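Local coordinates for protein alcohol oxidase (Myceliophthora thermophila, PDB 6F74) that binds FAD through a covalent link as a VAO-type flavoprotein and probably oxidises its substrates, perhaps alcohols, at the expense of molecular oxygen, at residues W85-F90 against G424-V429; H159-R164 against M541-G546; L330-A335 against K450-I455. One frame throughout, in Å; residues are numbered along the deposited sequence.

Interactions 1 and 2 both touch the FAD, with centres about 17 Å apart, and they meet at one point of plain packing: Q88 OE1 of interaction 1 lies 3.8 Å from H159 CE1 of interaction 2, the histidine that carries the flavin. Interaction 1 lines the pocket at the methyl-bearing end of the isoalloxazine, whereas interaction 2 holds the linkage, the ribityl chain and the adenosine ribose. Interaction 3 is remote from both, its nearest atoms about 18 Å from interaction 1 and about 15 Å from interaction 2. Its two helix segments both fall within the 376 residues that separate 159-164 from 541-546, away from the flavin.

Interaction 1. Residues W85-F90 against G424-V429; sequences WTDQDF and GLHDPV. With FAD (flavin-adenine dinucleotide), chain I.
The backbones of T86 and V429 come within 4.7 Å at their CA atoms, and V429 N donates to T86 O at 3.0 Å. CA-H...O contacts from P428 CA to T86 O and from T86 CA to V429 O flank this bond. Among the side chains Q88 makes the largest single contribution, followed closely by V429 and H426. Its chain is extended beyond CG (chi2 -178°), which delivers the amide to the loop 424-429: Q88 NE2 donates to D427 O at 2.8 Å in a nearly straight bond (170°), lying in both the amide plane and the carbonyl plane, on a lone pair of the acceptor. OE1 accepts from a water that also donates to L425 O, while L425 is tied by its backbone to G230. Q88 CG packs against V429 CG1 at 3.7 Å, and Q88 CB and CG sit off-centre over one face of the H426 imidazole. The rim of that ring meets two carboxylates: D87 OD1 lies near its plane, 3.1 Å from H426 CE1, and D89 stands almost perpendicular to it. D87 is also the N-cap of helix 88-93, its OD2 accepting from F90 N, so one carboxylate serves both the helix start and the histidine edge. W85 NE1 bonds to G430 O. With an alanine at Q88, D427 O would probably lose its amide donor, the bridging water one of its acceptors and the flavin methyl one of its packing partners. That methyl is FAD C7M, 3.2 Å from Q88 OE1 and 3.9 Å from V429 CG1. The arrangement thus forms part of the protein wall at the dimethylbenzene end of the isoalloxazine, in the FAD pocket of a VAO-type flavoprotein.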
# COMPACT_ATOMS: atom_id res chain seq x y z
N TRP A 85 -18.29 -0.44 -8.52
CA TRP A 85 -16.93 -0.02 -8.84
C TRP A 85 -16.14 0.52 -7.66
O TRP A 85 -14.92 0.33 -7.57
CB TRP A 85 -16.97 1.06 -9.96
CG TRP A 85 -15.58 1.31 -10.56
CD1 TRP A 85 -14.66 2.23 -10.14
CD2 TRP A 85 -14.96 0.58 -11.61
NE1 TRP A 85 -13.52 2.13 -10.88
CE2 TRP A 85 -13.68 1.13 -11.80
CE3 TRP A 85 -15.36 -0.48 -12.43
CZ2 TRP A 85 -12.78 0.66 -12.78
CZ3 TRP A 85 -14.47 -0.95 -13.41
CH2 TRP A 85 -13.19 -0.39 -13.56
N THR A 86 -16.82 1.22 -6.76
CA THR A 86 -16.16 1.80 -5.60
C THR A 86 -16.00 0.80 -4.42
O THR A 86 -15.41 1.16 -3.38
CB THR A 86 -16.90 3.10 -5.19
OG1 THR A 86 -18.32 2.84 -5.11
CG2 THR A 86 -16.66 4.24 -6.24
N ASP A 87 -16.44 -0.44 -4.57
CA ASP A 87 -16.43 -1.40 -3.45
C ASP A 87 -15.21 -2.32 -3.48
O ASP A 87 -14.92 -2.96 -4.48
CB ASP A 87 -17.67 -2.26 -3.47
CG ASP A 87 -17.63 -3.31 -2.39
OD1 ASP A 87 -17.51 -2.91 -1.23
OD2 ASP A 87 -17.63 -4.52 -2.69
N GLN A 88 -14.54 -2.42 -2.35
CA GLN A 88 -13.25 -3.11 -2.32
C GLN A 88 -13.38 -4.63 -2.58
O GLN A 88 -12.50 -5.22 -3.23
CB GLN A 88 -12.55 -2.90 -0.98
CG GLN A 88 -12.21 -1.45 -0.70
CD GLN A 88 -11.48 -1.24 0.62
OE1 GLN A 88 -10.76 -2.11 1.08
NE2 GLN A 88 -11.62 -0.06 1.20
N ASP A 89 -14.48 -5.24 -2.08
CA ASP A 89 -14.70 -6.67 -2.24
C ASP A 89 -15.02 -6.99 -3.69
O ASP A 89 -14.54 -8.02 -4.24
CB ASP A 89 -15.86 -7.18 -1.35
CG ASP A 89 -15.49 -7.21 0.11
OD1 ASP A 89 -14.29 -7.10 0.44
OD2 ASP A 89 -16.40 -7.33 0.95
N PHE A 90 -15.83 -6.14 -4.30
CA PHE A 90 -16.16 -6.30 -5.71
C PHE A 90 -14.87 -6.32 -6.54
O PHE A 90 -14.70 -7.18 -7.39
CB PHE A 90 -17.08 -5.19 -6.23
CG PHE A 90 -17.23 -5.21 -7.72
CD1 PHE A 90 -18.00 -6.22 -8.35
CD2 PHE A 90 -16.54 -4.29 -8.52
CE1 PHE A 90 -18.10 -6.27 -9.73
CE2 PHE A 90 -16.67 -4.34 -9.91
CZ PHE A 90 -17.43 -5.32 -10.50
N GLY A 424 -10.00 -0.18 10.89
CA GLY A 424 -10.70 -1.26 10.19
C GLY A 424 -11.54 -0.68 9.06
O GLY A 424 -12.73 -0.94 8.96
N LEU A 425 -10.89 0.14 8.23
CA LEU A 425 -11.59 0.93 7.22
C LEU A 425 -11.91 0.12 5.96
O LEU A 425 -11.14 -0.80 5.56
CB LEU A 425 -10.76 2.17 6.86
CG LEU A 425 -10.38 3.12 8.01
CD1 LEU A 425 -9.52 4.25 7.54
CD2 LEU A 425 -11.63 3.67 8.75
N HIS A 426 -13.04 0.46 5.37
CA HIS A 426 -13.49 -0.12 4.11
C HIS A 426 -14.01 1.08 3.30
O HIS A 426 -15.18 1.15 2.94
CB HIS A 426 -14.63 -1.10 4.41
CG HIS A 426 -14.97 -2.00 3.26
ND1 HIS A 426 -15.60 -1.57 2.09
CD2 HIS A 426 -14.77 -3.33 3.11
CE1 HIS A 426 -15.72 -2.60 1.26
NE2 HIS A 426 -15.29 -3.69 1.89
N ASP A 427 -13.13 2.05 3.05
CA ASP A 427 -13.51 3.27 2.36
C ASP A 427 -13.73 3.04 0.86
O ASP A 427 -13.25 2.04 0.31
CB ASP A 427 -12.41 4.32 2.56
CG ASP A 427 -12.42 4.92 3.96
OD1 ASP A 427 -13.48 4.85 4.65
OD2 ASP A 427 -11.37 5.47 4.35
N PRO A 428 -14.41 3.98 0.19
CA PRO A 428 -14.58 3.84 -1.26
C PRO A 428 -13.25 3.90 -1.99
O PRO A 428 -12.37 4.62 -1.56
CB PRO A 428 -15.47 5.04 -1.64
CG PRO A 428 -16.08 5.50 -0.34
CD PRO A 428 -15.00 5.25 0.69
N VAL A 429 -13.14 3.14 -3.08
CA VAL A 429 -11.92 3.01 -3.88
C VAL A 429 -12.30 3.18 -5.37
O VAL A 429 -13.33 3.79 -5.67
CB VAL A 429 -11.25 1.63 -3.65
CG1 VAL A 429 -10.73 1.54 -2.21
CG2 VAL A 429 -12.20 0.48 -3.94
PA FAD I . -1.32 -6.81 -4.86
O1A FAD I . -1.75 -5.78 -5.90
O2A FAD I . -1.98 -8.15 -4.93
O5B FAD I . 0.25 -6.96 -4.98
C5B FAD I . 1.07 -5.86 -4.69
C4B FAD I . 2.48 -6.17 -5.17
O4B FAD I . 2.95 -7.27 -4.40
C3B FAD I . 2.62 -6.59 -6.61
O3B FAD I . 3.94 -6.22 -7.04
C2B FAD I . 2.59 -8.10 -6.56
O2B FAD I . 3.36 -8.76 -7.57
C1B FAD I . 3.23 -8.38 -5.23
N9A FAD I . 2.77 -9.59 -4.53
C8A FAD I . 1.56 -9.78 -3.97
N7A FAD I . 1.49 -10.98 -3.38
C5A FAD I . 2.68 -11.56 -3.55
C6A FAD I . 3.25 -12.85 -3.14
N6A FAD I . 2.46 -13.68 -2.43
N1A FAD I . 4.53 -13.11 -3.52
C2A FAD I . 5.26 -12.22 -4.23
N3A FAD I . 4.79 -11.00 -4.62
C4A FAD I . 3.53 -10.64 -4.30
N1 FAD I . -0.98 0.07 3.09
C2 FAD I . -0.62 0.39 4.36
O2 FAD I . 0.60 0.39 4.66
N3 FAD I . -1.54 0.68 5.30
C4 FAD I . -2.86 0.71 5.05
O4 FAD I . -3.70 1.00 5.92
C4X FAD I . -3.33 0.39 3.69
N5 FAD I . -4.64 0.41 3.37
C5X FAD I . -5.04 0.11 2.11
C6 FAD I . -6.40 0.11 1.80
C7 FAD I . -6.86 -0.21 0.54
C7M FAD I . -8.36 -0.13 0.38
C8 FAD I . -5.89 -0.60 -0.52
C8M FAD I . -6.31 -1.01 -1.92
C9 FAD I . -4.53 -0.58 -0.23
C9A FAD I . -4.05 -0.26 1.05
N10 FAD I . -2.67 -0.26 1.40
C10 FAD I . -2.28 0.06 2.70
C1' FAD I . -1.59 -0.52 0.41
C2' FAD I . -0.98 -1.87 0.31
O2' FAD I . 0.01 -1.96 1.33
C3' FAD I . -0.28 -2.02 -1.05
O3' FAD I . -1.16 -1.67 -2.13
C4' FAD I . 0.27 -3.42 -1.26
O4' FAD I . 0.91 -3.50 -2.53
C5' FAD I . -0.84 -4.47 -1.16
O5' FAD I . -0.31 -5.77 -1.35
P FAD I . -1.34 -6.80 -1.96
O1P FAD I . -2.63 -6.73 -1.20
O2P FAD I . -0.61 -8.09 -2.08
O3P FAD I . -1.57 -6.12 -3.41
O HOH W 1 -10.64 -2.78 3.71

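Interaction 2. Residues H159-R164 against M541-G546; sequences HDLLGR and MNEGDG. With FAD (flavin-adenine dinucleotide), chain I.
R164 and N542 are joined by the direct hydrogen bond of this contact, NH2 to OD1 at 3.0 Å, with the donor tilted 33° from the carbonyl plane and the guanidinium and amide planes 66° apart. The arginine chain bends at chi3 (-54°), which turns its guanidinium toward D160 and N542. A water also bridges the pair, accepting from R164 NH1 and donating to N542 OD1. N542 ND2 in turn donates to G239 O and Y540 OH. Ionic contacts lie behind this bond: R164 NH2 reaches D160 OD1 on its syn lone pair at 2.8 Å, R164 NE bonds to OD1 as well and weakly to OD2, and the two nitrogens thus grip the carboxylate side-on. D160 OD2 is met from opposite faces of its plane by L162 N and R164 N; the former bond makes an Asx turn. D160 positions the arginine while also contacting the cofactor itself. Loop 159-164 falls in the FAD-binding (PCMH-type) family region and 541-546 in the berberine-like one. H159 ND1 is bonded covalently to FAD C8M at 1.6 Å, a histidyl linkage, and H159 NE2 is held by S233 OG. D160 N donates to the phosphate oxygen FAD O1A, and R164 O accepts from FAD O3B at 2.8 Å. A second water accepts from L161 N, donates to N542 O at 2.7 Å and bonds to FAD O3', bridging both loops and the ribityl chain. Van der Waals packing completes the interface: the L162 methyls lie against carbonyl oxygens, CD2 3.3 Å from M541 O and CD1 near G544 O. L161 CD2 forms an apolar pair with E543 CG at 4.0 Å, while E543 OE1 bonds to H246 NE2 and E543 OE2 lies 3.6 Å from FAD C10.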
# COMPACT_ATOMS: atom_id res chain seq x y z
N HIS A 159 -4.73 -4.81 -4.87
CA HIS A 159 -4.76 -3.55 -4.14
C HIS A 159 -3.75 -2.53 -4.61
O HIS A 159 -3.90 -1.38 -4.28
CB HIS A 159 -4.55 -3.75 -2.60
CG HIS A 159 -5.84 -3.73 -1.84
ND1 HIS A 159 -6.51 -2.55 -1.51
CD2 HIS A 159 -6.66 -4.75 -1.51
CE1 HIS A 159 -7.62 -2.90 -0.85
NE2 HIS A 159 -7.74 -4.21 -0.86
N ASP A 160 -2.70 -2.94 -5.34
CA ASP A 160 -1.60 -2.05 -5.60
C ASP A 160 -2.01 -0.71 -6.23
O ASP A 160 -2.95 -0.66 -7.05
CB ASP A 160 -0.55 -2.67 -6.52
CG ASP A 160 0.82 -2.14 -6.26
OD1 ASP A 160 1.34 -2.43 -5.18
OD2 ASP A 160 1.37 -1.42 -7.13
N LEU A 161 -1.29 0.33 -5.84
CA LEU A 161 -1.50 1.70 -6.32
C LEU A 161 -0.60 2.07 -7.50
O LEU A 161 -0.88 3.05 -8.19
CB LEU A 161 -1.23 2.71 -5.19
CG LEU A 161 -2.18 2.84 -3.99
CD1 LEU A 161 -2.10 1.69 -3.00
CD2 LEU A 161 -1.85 4.14 -3.25
N LEU A 162 0.46 1.28 -7.72
CA LEU A 162 1.52 1.58 -8.67
C LEU A 162 1.61 0.66 -9.92
O LEU A 162 2.59 0.70 -10.67
CB LEU A 162 2.86 1.56 -7.93
CG LEU A 162 3.33 2.82 -7.18
CD1 LEU A 162 2.37 3.20 -6.08
CD2 LEU A 162 4.70 2.51 -6.59
N GLY A 163 0.59 -0.17 -10.15
CA GLY A 163 0.65 -1.12 -11.29
C GLY A 163 1.63 -2.28 -11.13
O GLY A 163 1.99 -2.91 -12.12
N ARG A 164 2.06 -2.59 -9.90
CA ARG A 164 3.06 -3.65 -9.64
C ARG A 164 2.48 -5.06 -9.67
O ARG A 164 3.22 -6.04 -9.72
CB ARG A 164 3.81 -3.42 -8.33
CG ARG A 164 4.57 -2.10 -8.29
CD ARG A 164 5.30 -1.83 -6.98
NE ARG A 164 4.35 -1.94 -5.89
CZ ARG A 164 4.66 -2.05 -4.60
NH1 ARG A 164 5.91 -2.00 -4.17
NH2 ARG A 164 3.67 -2.19 -3.73
N MET A 541 7.22 3.24 -0.69
CA MET A 541 6.95 2.62 -1.98
C MET A 541 5.48 2.25 -2.19
O MET A 541 4.92 2.48 -3.26
CB MET A 541 7.88 1.44 -2.23
CG MET A 541 7.66 0.23 -1.35
SD MET A 541 8.90 -1.05 -1.71
CE MET A 541 10.18 -0.44 -0.60
N ASN A 542 4.85 1.70 -1.15
CA ASN A 542 3.48 1.18 -1.26
C ASN A 542 2.44 2.25 -1.49
O ASN A 542 1.39 1.99 -2.11
CB ASN A 542 3.08 0.39 0.01
CG ASN A 542 3.76 -0.95 0.12
OD1 ASN A 542 4.33 -1.46 -0.86
ND2 ASN A 542 3.68 -1.57 1.31
N GLU A 543 2.72 3.45 -0.98
CA GLU A 543 1.86 4.61 -1.15
C GLU A 543 2.81 5.76 -1.46
O GLU A 543 3.19 6.55 -0.58
CB GLU A 543 0.99 4.88 0.08
CG GLU A 543 -0.12 3.84 0.30
CD GLU A 543 -0.81 3.94 1.67
OE1 GLU A 543 -0.14 4.34 2.63
OE2 GLU A 543 -2.04 3.59 1.83
N GLY A 544 3.20 5.82 -2.72
CA GLY A 544 4.27 6.69 -3.14
C GLY A 544 4.29 6.96 -4.62
O GLY A 544 3.39 6.55 -5.36
N ASP A 545 5.31 7.70 -5.04
CA ASP A 545 5.35 8.30 -6.38
C ASP A 545 6.12 7.41 -7.31
O ASP A 545 7.34 7.47 -7.36
CB ASP A 545 6.04 9.67 -6.29
CG ASP A 545 6.00 10.44 -7.61
OD1 ASP A 545 5.45 9.95 -8.61
OD2 ASP A 545 6.50 11.59 -7.64
N GLY A 546 5.41 6.64 -8.11
CA GLY A 546 6.03 5.70 -9.04
C GLY A 546 6.57 6.38 -10.27
O GLY A 546 7.26 5.73 -11.04
PA FAD I . -1.32 -6.81 -4.86
O1A FAD I . -1.75 -5.78 -5.90
O2A FAD I . -1.98 -8.15 -4.93
O5B FAD I . 0.25 -6.96 -4.98
C5B FAD I . 1.07 -5.86 -4.69
C4B FAD I . 2.48 -6.17 -5.17
O4B FAD I . 2.95 -7.27 -4.40
C3B FAD I . 2.62 -6.59 -6.61
O3B FAD I . 3.94 -6.22 -7.04
C2B FAD I . 2.59 -8.10 -6.56
O2B FAD I . 3.36 -8.76 -7.57
C1B FAD I . 3.23 -8.38 -5.23
N9A FAD I . 2.77 -9.59 -4.53
C8A FAD I . 1.56 -9.78 -3.97
N7A FAD I . 1.49 -10.98 -3.38
C5A FAD I . 2.68 -11.56 -3.55
C6A FAD I . 3.25 -12.85 -3.14
N6A FAD I . 2.46 -13.68 -2.43
N1A FAD I . 4.53 -13.11 -3.52
C2A FAD I . 5.26 -12.22 -4.23
N3A FAD I . 4.79 -11.00 -4.62
C4A FAD I . 3.53 -10.64 -4.30
N1 FAD I . -0.98 0.07 3.09
C2 FAD I . -0.62 0.39 4.36
O2 FAD I . 0.60 0.39 4.66
N3 FAD I . -1.54 0.68 5.30
C4 FAD I . -2.86 0.71 5.05
O4 FAD I . -3.70 1.00 5.92
C4X FAD I . -3.33 0.39 3.69
N5 FAD I . -4.64 0.41 3.37
C5X FAD I . -5.04 0.11 2.11
C6 FAD I . -6.40 0.11 1.80
C7 FAD I . -6.86 -0.21 0.54
C7M FAD I . -8.36 -0.13 0.38
C8 FAD I . -5.89 -0.60 -0.52
C8M FAD I . -6.31 -1.01 -1.92
C9 FAD I . -4.53 -0.58 -0.23
C9A FAD I . -4.05 -0.26 1.05
N10 FAD I . -2.67 -0.26 1.40
C10 FAD I . -2.28 0.06 2.70
C1' FAD I . -1.59 -0.52 0.41
C2' FAD I . -0.98 -1.87 0.31
O2' FAD I . 0.01 -1.96 1.33
C3' FAD I . -0.28 -2.02 -1.05
O3' FAD I . -1.16 -1.67 -2.13
C4' FAD I . 0.27 -3.42 -1.26
O4' FAD I . 0.91 -3.50 -2.53
C5' FAD I . -0.84 -4.47 -1.16
O5' FAD I . -0.31 -5.77 -1.35
P FAD I . -1.34 -6.80 -1.96
O1P FAD I . -2.63 -6.73 -1.20
O2P FAD I . -0.61 -8.09 -2.08
O3P FAD I . -1.57 -6.12 -3.41
O HOH W 2 0.66 -0.21 -3.52
O HOH W 3 6.24 -3.34 -1.81

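Interaction 3. Residues L330-A335 against K450-I455; sequences LLDAIA and KVREAI
A335 and R452 mark the closest approach of the two helices, their CA atoms 5.2 Å apart where the segment axes pass at 9.0 Å and an angle of 123°. The densely packed part is built round A335, whose small side chain points at the other helix. Its CB touches R452 CD at 3.8 Å and is flanked by V451 CG1 and I455 CG1, so one methyl meets three residues. I455 then splits its branches: with CG2 anti to the backbone N, that methyl lies beside L331 CB at 4.0 Å, while CD1 reaches I334 CG2. W355 of strand 349-356 touches L331, I334 and I455, which closes this apolar side against the sheet. Toward solvent the contact becomes polar and is carried by the partly exposed pair D332 and R452. The arginine chain bends at chi2 (53°) and lays its guanidinium over L331, whose CB sits 3.5 Å above the plane and over its centre. From there R452 NE donates in its own plane to the anti lone pair of D332 OD1 at 2.6 Å, a salt bridge, whereas the second bond, from NH2 to the same oxygen, is weak. Both charges have further partners: D332 OD2 pairs with K328 NZ, and R452 NH1 with E456 OE1, while NH2 also donates to K328 O. These added contacts hold the flat group in place, and the ionic network probably offsets the cost of partly burying the charges. Two helices, 328-346 and 448-458, thus cross steeply and lie together against the seven-stranded antiparallel sheet that includes 349-356, as in the substrate, or cap, domain of VAO-type flavoproteins.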
# COMPACT_ATOMS: atom_id res chain seq x y z
N LEU A 330 -5.77 28.58 9.06
CA LEU A 330 -5.85 27.12 9.06
C LEU A 330 -4.52 26.47 8.76
O LEU A 330 -4.11 25.51 9.42
CB LEU A 330 -6.89 26.61 8.03
CG LEU A 330 -6.94 25.07 7.91
CD1 LEU A 330 -7.34 24.45 9.26
CD2 LEU A 330 -7.87 24.62 6.81
N LEU A 331 -3.87 26.97 7.74
CA LEU A 331 -2.59 26.39 7.32
C LEU A 331 -1.48 26.75 8.29
O LEU A 331 -0.58 25.95 8.47
CB LEU A 331 -2.24 26.81 5.88
CG LEU A 331 -3.14 26.34 4.72
CD1 LEU A 331 -2.48 26.51 3.36
CD2 LEU A 331 -3.59 24.89 4.84
N ASP A 332 -1.54 27.92 8.93
CA ASP A 332 -0.58 28.25 10.00
C ASP A 332 -0.65 27.16 11.09
O ASP A 332 0.38 26.65 11.53
CB ASP A 332 -0.88 29.63 10.65
CG ASP A 332 -0.57 30.83 9.70
OD1 ASP A 332 -0.10 30.64 8.57
OD2 ASP A 332 -0.78 31.97 10.12
N ALA A 333 -1.87 26.82 11.51
CA ALA A 333 -2.10 25.87 12.59
C ALA A 333 -1.69 24.46 12.18
O ALA A 333 -1.19 23.72 13.00
CB ALA A 333 -3.56 25.90 13.01
N ILE A 334 -1.89 24.10 10.91
CA ILE A 334 -1.47 22.80 10.38
C ILE A 334 0.05 22.69 10.36
O ILE A 334 0.63 21.64 10.71
CB ILE A 334 -2.10 22.54 8.99
CG1 ILE A 334 -3.61 22.31 9.20
CG2 ILE A 334 -1.47 21.32 8.32
CD1 ILE A 334 -4.43 22.17 7.94
N ALA A 335 0.71 23.78 9.98
CA ALA A 335 2.15 23.85 10.08
C ALA A 335 2.62 23.64 11.53
O ALA A 335 3.49 22.82 11.75
CB ALA A 335 2.66 25.18 9.53
N LYS A 450 10.02 27.20 7.18
CA LYS A 450 10.23 26.13 6.19
C LYS A 450 9.06 25.16 6.11
O LYS A 450 8.70 24.68 5.03
CB LYS A 450 11.53 25.37 6.48
CG LYS A 450 12.76 26.19 6.23
CD LYS A 450 14.02 25.44 6.50
CE LYS A 450 15.20 26.39 6.41
NZ LYS A 450 16.45 25.65 6.68
N VAL A 451 8.48 24.88 7.27
CA VAL A 451 7.35 23.98 7.37
C VAL A 451 6.15 24.64 6.73
O VAL A 451 5.52 24.06 5.85
CB VAL A 451 7.06 23.61 8.83
CG1 VAL A 451 5.81 22.79 8.98
CG2 VAL A 451 8.25 22.86 9.41
N ARG A 452 5.86 25.86 7.16
CA ARG A 452 4.76 26.65 6.60
C ARG A 452 4.81 26.76 5.07
O ARG A 452 3.77 26.60 4.40
CB ARG A 452 4.70 28.02 7.23
CG ARG A 452 3.46 28.85 6.92
CD ARG A 452 2.15 28.10 7.21
NE ARG A 452 0.99 28.94 6.91
CZ ARG A 452 0.49 29.18 5.70
NH1 ARG A 452 1.03 28.66 4.59
NH2 ARG A 452 -0.58 29.96 5.60
N GLU A 453 6.01 26.96 4.53
CA GLU A 453 6.22 26.98 3.09
C GLU A 453 5.91 25.62 2.40
O GLU A 453 5.31 25.56 1.32
CB GLU A 453 7.67 27.39 2.79
CG GLU A 453 7.88 27.72 1.31
CD GLU A 453 9.26 27.48 0.75
OE1 GLU A 453 9.96 26.47 1.13
OE2 GLU A 453 9.58 28.38 -0.07
N ALA A 454 6.30 24.52 3.04
CA ALA A 454 5.96 23.19 2.55
C ALA A 454 4.44 22.96 2.54
O ALA A 454 3.87 22.51 1.54
CB ALA A 454 6.64 22.12 3.39
N ILE A 455 3.81 23.28 3.67
CA ILE A 455 2.35 23.23 3.80
C ILE A 455 1.66 24.08 2.73
O ILE A 455 0.70 23.62 2.13
CB ILE A 455 1.90 23.65 5.22
CG1 ILE A 455 2.38 22.64 6.29
CG2 ILE A 455 0.40 23.84 5.32
CD1 ILE A 455 1.96 21.19 6.09